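SPbeta prophage-derived aminoglycoside N(3')-acetyltransferase-like protein YokD (Bacillus subtilis, PDB 2NYG) probably transfers an acetyl group from acetyl-coenzyme A to an amino group of its acceptor and may thereby contribute to antibiotic resistance. Local coordinates at residues P123-F135 with K142-L155. Residues are numbered along the deposited sequence; the frame is centred on the assembly and turned at random.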
ATOM      1  N   PRO A 123       7.313  -9.366   1.806  1.00 35.87           N
ATOM      2  CA  PRO A 123       8.229 -10.201   2.587  1.00 35.84           C
ATOM      3  C   PRO A 123       9.682 -10.083   2.154  1.00 36.00           C
ATOM      4  O   PRO A 123      10.024 -10.338   0.991  1.00 34.98           O
ATOM      5  CB  PRO A 123       7.684 -11.610   2.372  1.00 34.13           C
ATOM      6  CG  PRO A 123       6.238 -11.386   2.075  1.00 35.71           C
ATOM      7  CD  PRO A 123       6.273 -10.194   1.170  1.00 35.18           C
ATOM      8  N   GLU A 124      10.525  -9.676   3.098  1.00 36.99           N
ATOM      9  CA  GLU A 124      11.966  -9.557   2.886  1.00 38.97           C
ATOM     10  C   GLU A 124      12.509  -8.263   2.287  1.00 38.66           C
ATOM     11  O   GLU A 124      13.694  -8.158   1.989  1.00 40.20           O
ATOM     12  CB  GLU A 124      12.440 -10.759   2.079  1.00 42.36           C
ATOM     13  CG  GLU A 124      11.880 -12.059   2.638  1.00 47.40           C
ATOM     14  CD  GLU A 124      12.946 -13.054   2.986  1.00 50.33           C
ATOM     15  OE1 GLU A 124      13.451 -13.719   2.056  1.00 52.26           O
ATOM     16  OE2 GLU A 124      13.284 -13.161   4.186  1.00 52.23           O
ATOM     17  N   VAL A 125      11.644  -7.273   2.130  1.00 38.01           N
ATOM     18  CA  VAL A 125      12.044  -5.983   1.598  1.00 38.36           C
ATOM     19  C   VAL A 125      12.457  -5.050   2.738  1.00 39.15           C
ATOM     20  O   VAL A 125      11.744  -4.913   3.730  1.00 38.78           O
ATOM     21  CB  VAL A 125      10.890  -5.334   0.824  1.00 36.97           C
ATOM     22  CG1 VAL A 125      11.280  -3.932   0.380  1.00 37.53           C
ATOM     23  CG2 VAL A 125      10.525  -6.191  -0.359  1.00 33.48           C
ATOM     24  N   LYS A 126      13.606  -4.403   2.588  1.00 40.28           N
ATOM     25  CA  LYS A 126      14.085  -3.479   3.605  1.00 41.59           C
ATOM     26  C   LYS A 126      13.912  -2.040   3.128  1.00 41.58           C
ATOM     27  O   LYS A 126      13.799  -1.791   1.925  1.00 41.44           O
ATOM     28  CB  LYS A 126      15.551  -3.745   3.897  1.00 45.10           C
ATOM     29  CG  LYS A 126      15.828  -5.077   4.580  1.00 51.23           C
ATOM     30  CD  LYS A 126      15.748  -4.965   6.098  1.00 54.05           C
ATOM     31  CE  LYS A 126      16.468  -6.128   6.752  1.00 55.34           C
ATOM     32  NZ  LYS A 126      15.922  -7.418   6.245  1.00 60.13           N
ATOM     33  N   ARG A 127      13.903  -1.102   4.075  1.00 41.04           N
ATOM     34  CA  ARG A 127      13.728   0.317   3.781  1.00 39.26           C
ATOM     35  C   ARG A 127      14.738   1.151   4.554  1.00 40.29           C
ATOM     36  O   ARG A 127      14.978   0.900   5.734  1.00 40.28           O
ATOM     37  CB  ARG A 127      12.318   0.748   4.171  1.00 39.25           C
ATOM     38  CG  ARG A 127      11.910   2.128   3.713  1.00 39.09           C
ATOM     39  CD  ARG A 127      10.469   2.386   4.060  1.00 38.03           C
ATOM     40  NE  ARG A 127       9.991   3.658   3.537  1.00 39.23           N
ATOM     41  CZ  ARG A 127       8.777   4.146   3.761  1.00 41.17           C
ATOM     42  NH1 ARG A 127       7.914   3.467   4.498  1.00 40.71           N
ATOM     43  NH2 ARG A 127       8.426   5.318   3.258  1.00 41.04           N
ATOM     44  N   SER A 128      15.321   2.148   3.887  1.00 39.83           N
ATOM     45  CA  SER A 128      16.305   3.037   4.513  1.00 39.42           C
ATOM     46  C   SER A 128      15.640   4.038   5.474  1.00 39.25           C
ATOM     47  O   SER A 128      14.440   4.305   5.396  1.00 37.72           O
ATOM     48  CB  SER A 128      17.103   3.774   3.438  1.00 38.46           C
ATOM     49  OG  SER A 128      16.243   4.390   2.495  1.00 38.34           O
ATOM     50  N   ASN A 129      16.429   4.612   6.371  1.00 40.01           N
ATOM     51  CA  ASN A 129      15.869   5.515   7.360  1.00 40.03           C
ATOM     52  C   ASN A 129      15.686   7.018   7.084  1.00 40.20           C
ATOM     53  O   ASN A 129      15.641   7.815   8.018  1.00 42.63           O
ATOM     54  CB  ASN A 129      16.630   5.326   8.669  1.00 38.28           C
ATOM     55  CG  ASN A 129      15.826   5.763   9.861  1.00 38.10           C
ATOM     56  OD1 ASN A 129      14.668   5.385  10.001  1.00 38.23           O
ATOM     57  ND2 ASN A 129      16.428   6.564  10.730  1.00 38.16           N
ATOM     58  N   HIS A 130      15.551   7.426   5.831  1.00 39.38           N
ATOM     59  CA  HIS A 130      15.359   8.848   5.558  1.00 38.96           C
ATOM     60  C   HIS A 130      13.862   9.148   5.539  1.00 38.05           C
ATOM     61  O   HIS A 130      13.068   8.357   5.027  1.00 38.27           O
ATOM     62  CB  HIS A 130      16.014   9.223   4.234  1.00 40.03           C
ATOM     63  CG  HIS A 130      16.296  10.686   4.103  1.00 41.62           C
ATOM     64  ND1 HIS A 130      15.328  11.601   3.744  1.00 41.03           N
ATOM     65  CD2 HIS A 130      17.418  11.401   4.355  1.00 40.29           C
ATOM     66  CE1 HIS A 130      15.845  12.816   3.784  1.00 41.34           C
ATOM     67  NE2 HIS A 130      17.110  12.723   4.153  1.00 40.64           N
ATOM     68  N   PRO A 131      13.451  10.290   6.103  1.00 37.15           N
ATOM     69  CA  PRO A 131      12.046  10.710   6.172  1.00 36.31           C
ATOM     70  C   PRO A 131      11.404  11.195   4.872  1.00 37.26           C
ATOM     71  O   PRO A 131      10.165  11.218   4.745  1.00 37.50           O
ATOM     72  CB  PRO A 131      12.079  11.785   7.251  1.00 37.24           C
ATOM     73  CG  PRO A 131      13.408  12.413   7.031  1.00 37.71           C
ATOM     74  CD  PRO A 131      14.302  11.202   6.882  1.00 38.31           C
ATOM     75  N   ASN A 132      12.236  11.573   3.902  1.00 36.91           N
ATOM     76  CA  ASN A 132      11.708  12.037   2.633  1.00 37.12           C
ATOM     77  C   ASN A 132      12.159  11.223   1.439  1.00 37.52           C
ATOM     78  O   ASN A 132      11.361  10.893   0.578  1.00 37.59           O
ATOM     79  CB  ASN A 132      12.090  13.495   2.383  1.00 38.78           C
ATOM     80  CG  ASN A 132      11.444  14.452   3.352  1.00 40.16           C
ATOM     81  OD1 ASN A 132      10.422  14.158   3.977  1.00 42.46           O
ATOM     82  ND2 ASN A 132      12.030  15.635   3.460  1.00 43.89           N
ATOM     83  N   TYR A 133      13.444  10.899   1.388  1.00 38.41           N
ATOM     84  CA  TYR A 133      13.992  10.176   0.253  1.00 39.03           C
ATOM     85  C   TYR A 133      14.482   8.768   0.565  1.00 39.36           C
ATOM     86  O   TYR A 133      15.629   8.410   0.283  1.00 39.75           O
ATOM     87  CB  TYR A 133      15.128  11.002  -0.330  1.00 39.42           C
ATOM     88  CG  TYR A 133      14.744  12.449  -0.569  1.00 41.81           C
ATOM     89  CD1 TYR A 133      13.706  12.783  -1.456  1.00 41.62           C
ATOM     90  CD2 TYR A 133      15.434  13.490   0.064  1.00 40.87           C
ATOM     91  CE1 TYR A 133      13.375  14.121  -1.707  1.00 40.93           C
ATOM     92  CE2 TYR A 133      15.108  14.825  -0.185  1.00 42.27           C
ATOM     93  CZ  TYR A 133      14.078  15.130  -1.071  1.00 41.60           C
ATOM     94  OH  TYR A 133      13.746  16.438  -1.308  1.00 43.66           O
ATOM     95  N   SER A 134      13.610   7.965   1.153  1.00 38.78           N
ATOM     96  CA  SER A 134      13.970   6.599   1.489  1.00 35.77           C
ATOM     97  C   SER A 134      13.897   5.728   0.252  1.00 34.62           C
ATOM     98  O   SER A 134      13.284   6.091  -0.750  1.00 34.59           O
ATOM     99  CB  SER A 134      13.024   6.035   2.556  1.00 35.23           C
ATOM    100  OG  SER A 134      11.674   6.359   2.263  1.00 36.55           O
ATOM    101  N   PHE A 135      14.562   4.583   0.333  1.00 33.97           N
ATOM    102  CA  PHE A 135      14.562   3.595  -0.725  1.00 31.96           C
ATOM    103  C   PHE A 135      14.175   2.283  -0.062  1.00 30.68           C
ATOM    104  O   PHE A 135      14.185   2.158   1.161  1.00 29.09           O
ATOM    105  CB  PHE A 135      15.950   3.467  -1.349  1.00 30.87           C
ATOM    106  CG  PHE A 135      16.322   4.612  -2.229  1.00 30.44           C
ATOM    107  CD1 PHE A 135      16.089   4.558  -3.600  1.00 31.25           C
ATOM    108  CD2 PHE A 135      16.923   5.746  -1.694  1.00 29.02           C
ATOM    109  CE1 PHE A 135      16.457   5.621  -4.429  1.00 32.27           C
ATOM    110  CE2 PHE A 135      17.292   6.810  -2.504  1.00 28.25           C
ATOM    111  CZ  PHE A 135      17.062   6.749  -3.877  1.00 31.53           C
ATOM    112  N   LYS A 142      20.756  -5.663  -0.478  1.00 41.26           N
ATOM    113  CA  LYS A 142      19.848  -4.731   0.189  1.00 40.94           C
ATOM    114  C   LYS A 142      20.383  -4.108   1.481  1.00 41.43           C
ATOM    115  O   LYS A 142      20.032  -2.982   1.828  1.00 40.33           O
ATOM    116  CB  LYS A 142      18.539  -5.442   0.508  1.00 40.62           C
ATOM    117  CG  LYS A 142      18.671  -6.392   1.663  1.00 41.13           C
ATOM    118  CD  LYS A 142      17.406  -7.165   1.892  1.00 42.71           C
ATOM    119  CE  LYS A 142      17.577  -8.105   3.062  1.00 43.85           C
ATOM    120  NZ  LYS A 142      16.639  -9.249   2.960  1.00 45.43           N
ATOM    121  N   ASN A 143      21.217  -4.840   2.207  1.00 42.25           N
ATOM    122  CA  ASN A 143      21.747  -4.328   3.468  1.00 43.45           C
ATOM    123  C   ASN A 143      22.813  -3.255   3.340  1.00 42.95           C
ATOM    124  O   ASN A 143      22.774  -2.265   4.070  1.00 41.65           O
ATOM    125  CB  ASN A 143      22.271  -5.479   4.328  1.00 44.76           C
ATOM    126  CG  ASN A 143      21.159  -6.242   5.013  1.00 47.92           C
ATOM    127  OD1 ASN A 143      21.349  -7.381   5.441  1.00 50.67           O
ATOM    128  ND2 ASN A 143      19.992  -5.617   5.132  1.00 46.74           N
ATOM    129  N   LYS A 144      23.758  -3.432   2.422  1.00 43.08           N
ATOM    130  CA  LYS A 144      24.813  -2.437   2.271  1.00 45.18           C
ATOM    131  C   LYS A 144      24.368  -1.203   1.512  1.00 45.23           C
ATOM    132  O   LYS A 144      25.056  -0.187   1.509  1.00 46.44           O
ATOM    133  CB  LYS A 144      26.055  -3.050   1.613  1.00 46.92           C
ATOM    134  CG  LYS A 144      25.867  -3.589   0.215  1.00 52.58           C
ATOM    135  CD  LYS A 144      27.182  -4.196  -0.316  1.00 57.73           C
ATOM    136  CE  LYS A 144      27.678  -5.370   0.558  1.00 61.37           C
ATOM    137  NZ  LYS A 144      28.971  -5.976   0.096  1.00 61.94           N
ATOM    138  N   ILE A 145      23.200  -1.287   0.900  1.00 43.86           N
ATOM    139  CA  ILE A 145      22.659  -0.190   0.139  1.00 42.87           C
ATOM    140  C   ILE A 145      21.752   0.727   0.964  1.00 43.55           C
ATOM    141  O   ILE A 145      21.789   1.946   0.792  1.00 43.33           O
ATOM    142  CB  ILE A 145      21.888  -0.737  -1.081  1.00 42.17           C
ATOM    143  CG1 ILE A 145      22.867  -1.464  -1.999  1.00 39.47           C
ATOM    144  CG2 ILE A 145      21.191   0.397  -1.826  1.00 41.47           C
ATOM    145  CD1 ILE A 145      22.376  -1.648  -3.420  1.00 35.11           C
ATOM    146  N   LEU A 146      20.957   0.143   1.858  1.00 44.49           N
ATOM    147  CA  LEU A 146      20.044   0.927   2.673  1.00 45.49           C
ATOM    148  C   LEU A 146      20.602   1.296   4.047  1.00 47.16           C
ATOM    149  O   LEU A 146      20.201   2.277   4.645  1.00 46.85           O
ATOM    150  CB  LEU A 146      18.725   0.165   2.856  1.00 44.43           C
ATOM    151  CG  LEU A 146      17.902  -0.300   1.657  1.00 43.58           C
ATOM    152  CD1 LEU A 146      16.624  -0.882   2.176  1.00 42.00           C
ATOM    153  CD2 LEU A 146      17.589   0.850   0.716  1.00 44.10           C
ATOM    154  N   ASN A 147      21.542   0.491   4.523  1.00 51.13           N
ATOM    155  CA  ASN A 147      22.181   0.643   5.838  1.00 54.70           C
ATOM    156  C   ASN A 147      22.373   2.010   6.506  1.00 54.56           C
ATOM    157  O   ASN A 147      21.822   2.268   7.576  1.00 53.23           O
ATOM    158  CB  ASN A 147      23.544  -0.065   5.759  1.00 59.31           C
ATOM    159  CG  ASN A 147      24.393   0.113   7.021  1.00 64.88           C
ATOM    160  OD1 ASN A 147      24.135   0.979   7.873  1.00 68.19           O
ATOM    161  ND2 ASN A 147      25.450  -0.696   7.121  1.00 65.89           N
ATOM    162  N   GLN A 148      23.236   2.792   5.857  1.00 55.76           N
ATOM    163  CA  GLN A 148      23.675   4.112   6.320  1.00 57.34           C
ATOM    164  C   GLN A 148      22.734   5.350   6.340  1.00 55.35           C
ATOM    165  O   GLN A 148      22.596   6.011   7.375  1.00 54.67           O
ATOM    166  CB  GLN A 148      24.964   4.464   5.571  1.00 61.47           C
ATOM    167  CG  GLN A 148      25.325   5.940   5.476  1.00 66.46           C
ATOM    168  CD  GLN A 148      26.657   6.109   4.829  1.00 68.79           C
ATOM    169  OE1 GLN A 148      27.260   5.139   4.377  1.00 69.42           O
ATOM    170  NE2 GLN A 148      27.130   7.351   4.780  1.00 71.19           N
ATOM    171  N   HIS A 149      22.125   5.657   5.189  1.00 53.08           N
ATOM    172  CA  HIS A 149      21.216   6.811   4.997  1.00 51.05           C
ATOM    173  C   HIS A 149      21.118   8.003   6.019  1.00 50.58           C
ATOM    174  O   HIS A 149      20.242   8.026   6.868  1.00 51.94           O
ATOM    175  CB  HIS A 149      19.793   6.311   4.716  1.00 49.31           C
ATOM    176  CG  HIS A 149      19.112   7.015   3.584  1.00 49.14           C
ATOM    177  ND1 HIS A 149      19.427   8.298   3.185  1.00 47.66           N
ATOM    178  CD2 HIS A 149      18.123   6.600   2.760  1.00 47.84           C
ATOM    179  CE1 HIS A 149      18.670   8.640   2.158  1.00 47.47           C
ATOM    180  NE2 HIS A 149      17.870   7.625   1.880  1.00 47.15           N
ATOM    181  N   PRO A 150      22.006   9.006   5.884  1.00 49.90           N
ATOM    182  CA  PRO A 150      22.052  10.193   6.740  1.00 48.91           C
ATOM    183  C   PRO A 150      20.920  11.173   6.384  1.00 48.68           C
ATOM    184  O   PRO A 150      20.437  11.204   5.256  1.00 48.13           O
ATOM    185  CB  PRO A 150      23.416  10.756   6.451  1.00 48.15           C
ATOM    186  CG  PRO A 150      23.555  10.483   5.003  1.00 50.91           C
ATOM    187  CD  PRO A 150      22.978   9.106   4.785  1.00 49.07           C
ATOM    188  N   LEU A 151      20.486  11.986   7.337  1.00 49.67           N
ATOM    189  CA  LEU A 151      19.414  12.928   7.042  1.00 51.19           C
ATOM    190  C   LEU A 151      19.840  14.005   6.043  1.00 52.75           C
ATOM    191  O   LEU A 151      19.147  14.280   5.071  1.00 53.05           O
ATOM    192  CB  LEU A 151      18.944  13.591   8.327  1.00 49.98           C
ATOM    193  CG  LEU A 151      17.679  14.416   8.176  1.00 50.32           C
ATOM    194  CD1 LEU A 151      16.529  13.523   7.732  1.00 50.23           C
ATOM    195  CD2 LEU A 151      17.359  15.080   9.496  1.00 50.95           C
ATOM    196  N   GLU A 152      20.985  14.618   6.316  1.00 55.68           N
ATOM    197  CA  GLU A 152      21.550  15.676   5.489  1.00 57.55           C
ATOM    198  C   GLU A 152      21.923  15.200   4.090  1.00 57.56           C
ATOM    199  O   GLU A 152      22.712  14.265   3.925  1.00 56.28           O
ATOM    200  CB  GLU A 152      22.786  16.262   6.178  1.00 59.60           C
ATOM    201  CG  GLU A 152      23.285  17.559   5.581  1.00 64.31           C
ATOM    202  CD  GLU A 152      24.471  18.139   6.341  1.00 67.08           C
ATOM    203  OE1 GLU A 152      25.594  17.604   6.196  1.00 68.01           O
ATOM    204  OE2 GLU A 152      24.275  19.127   7.089  1.00 68.45           O
ATOM    205  N   PHE A 153      21.355  15.873   3.090  1.00 58.13           N
ATOM    206  CA  PHE A 153      21.587  15.558   1.691  1.00 59.37           C
ATOM    207  C   PHE A 153      20.899  14.240   1.402  1.00 59.51           C
ATOM    208  O   PHE A 153      19.833  14.215   0.802  1.00 60.30           O
ATOM    209  CB  PHE A 153      23.092  15.513   1.426  1.00 61.04           C
ATOM    210  CG  PHE A 153      23.774  16.835   1.678  1.00 62.48           C
ATOM    211  CD1 PHE A 153      24.923  16.914   2.460  1.00 64.34           C
ATOM    212  CD2 PHE A 153      23.225  18.015   1.165  1.00 62.90           C
ATOM    213  CE1 PHE A 153      25.515  18.159   2.733  1.00 65.17           C
ATOM    214  CE2 PHE A 153      23.801  19.254   1.428  1.00 62.70           C
ATOM    215  CZ  PHE A 153      24.944  19.328   2.213  1.00 64.24           C
ATOM    216  N   GLY A 154      21.489  13.145   1.854  1.00 59.35           N
ATOM    217  CA  GLY A 154      20.876  11.839   1.658  1.00 58.73           C
ATOM    218  C   GLY A 154      20.082  11.609   0.378  1.00 57.04           C
ATOM    219  O   GLY A 154      18.895  11.315   0.397  1.00 56.38           O
ATOM    220  N   LEU A 155      20.772  11.750  -0.741  1.00 55.10           N
ATOM    221  CA  LEU A 155      20.231  11.546  -2.071  1.00 51.77           C
ATOM    222  C   LEU A 155      21.496  11.824  -2.871  1.00 49.47           C
ATOM    223  O   LEU A 155      21.550  11.723  -4.096  1.00 48.05           O
ATOM    224  CB  LEU A 155      19.108  12.545  -2.368  1.00 51.45           C
ATOM    225  CG  LEU A 155      18.239  12.211  -3.592  1.00 53.01           C
ATOM    226  CD1 LEU A 155      18.071  10.693  -3.728  1.00 52.91           C
ATOM    227  CD2 LEU A 155      16.880  12.882  -3.469  1.00 51.22           C
TER
HETATM  228  O   HOH W   1      15.899  -9.926   0.400  1.00 40.44           O
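His149 lays one ring face against His130, whose CB stands 3.4 Å from the His149 ring centroid, a CH-pi contact almost over the centre. The two imidazoles meet obliquely, planes at 35°. The His130 ring has the methyl CD1 of Leu151 over one face, shared with Pro131 CD, and the carbonyl oxygen of Gly154 on the opposite one; Pro150 O lies at its edge. With CG anti to the backbone N (chi1 -160°), His130 directs NE2 across to Leu151 O at 2.7 Å. This bond lies in the carbonyl plane on a lone pair and close to the ring plane, while ND1 accepts the backbone N-H groups of Asn132 and Tyr133 within its own loop. Both ring nitrogens are thus engaged, which fixes the ring's rotation. His149 NE2 gives the other imidazole bond, to Tyr133 O at 2.9 Å, but approaches 42° above that carbonyl plane. Farther along, Leu155 splits its methyls: CD2 sits over a face of the Tyr133 ring, 3.7 Å from its centroid, and CD1 reaches the edge of Phe135.

At the helical end, Leu146 spreads its methyls, CD1 against Lys126 CB and CD2 against Phe135 CB, 3.7 Å away. The straight outer chain of Lys142 carries NZ to Glu124 O at 3.3 Å, and a water bridges the same two atoms. Lys126 NZ lies 3.8 Å from Lys142 NZ, probably a mild repulsion.

Helix 160-166 packs against Phe135, His149 and Leu155. Ser128 N bonds Phe135 O and Ser128 OG accepts Phe135 N, closing the antiparallel hairpin of strands 126-127 and 135-139; helix 142-146 and its following loop pack along this hairpin at the border of the mixed sheet in the antibiotic N-acetyltransferase fold.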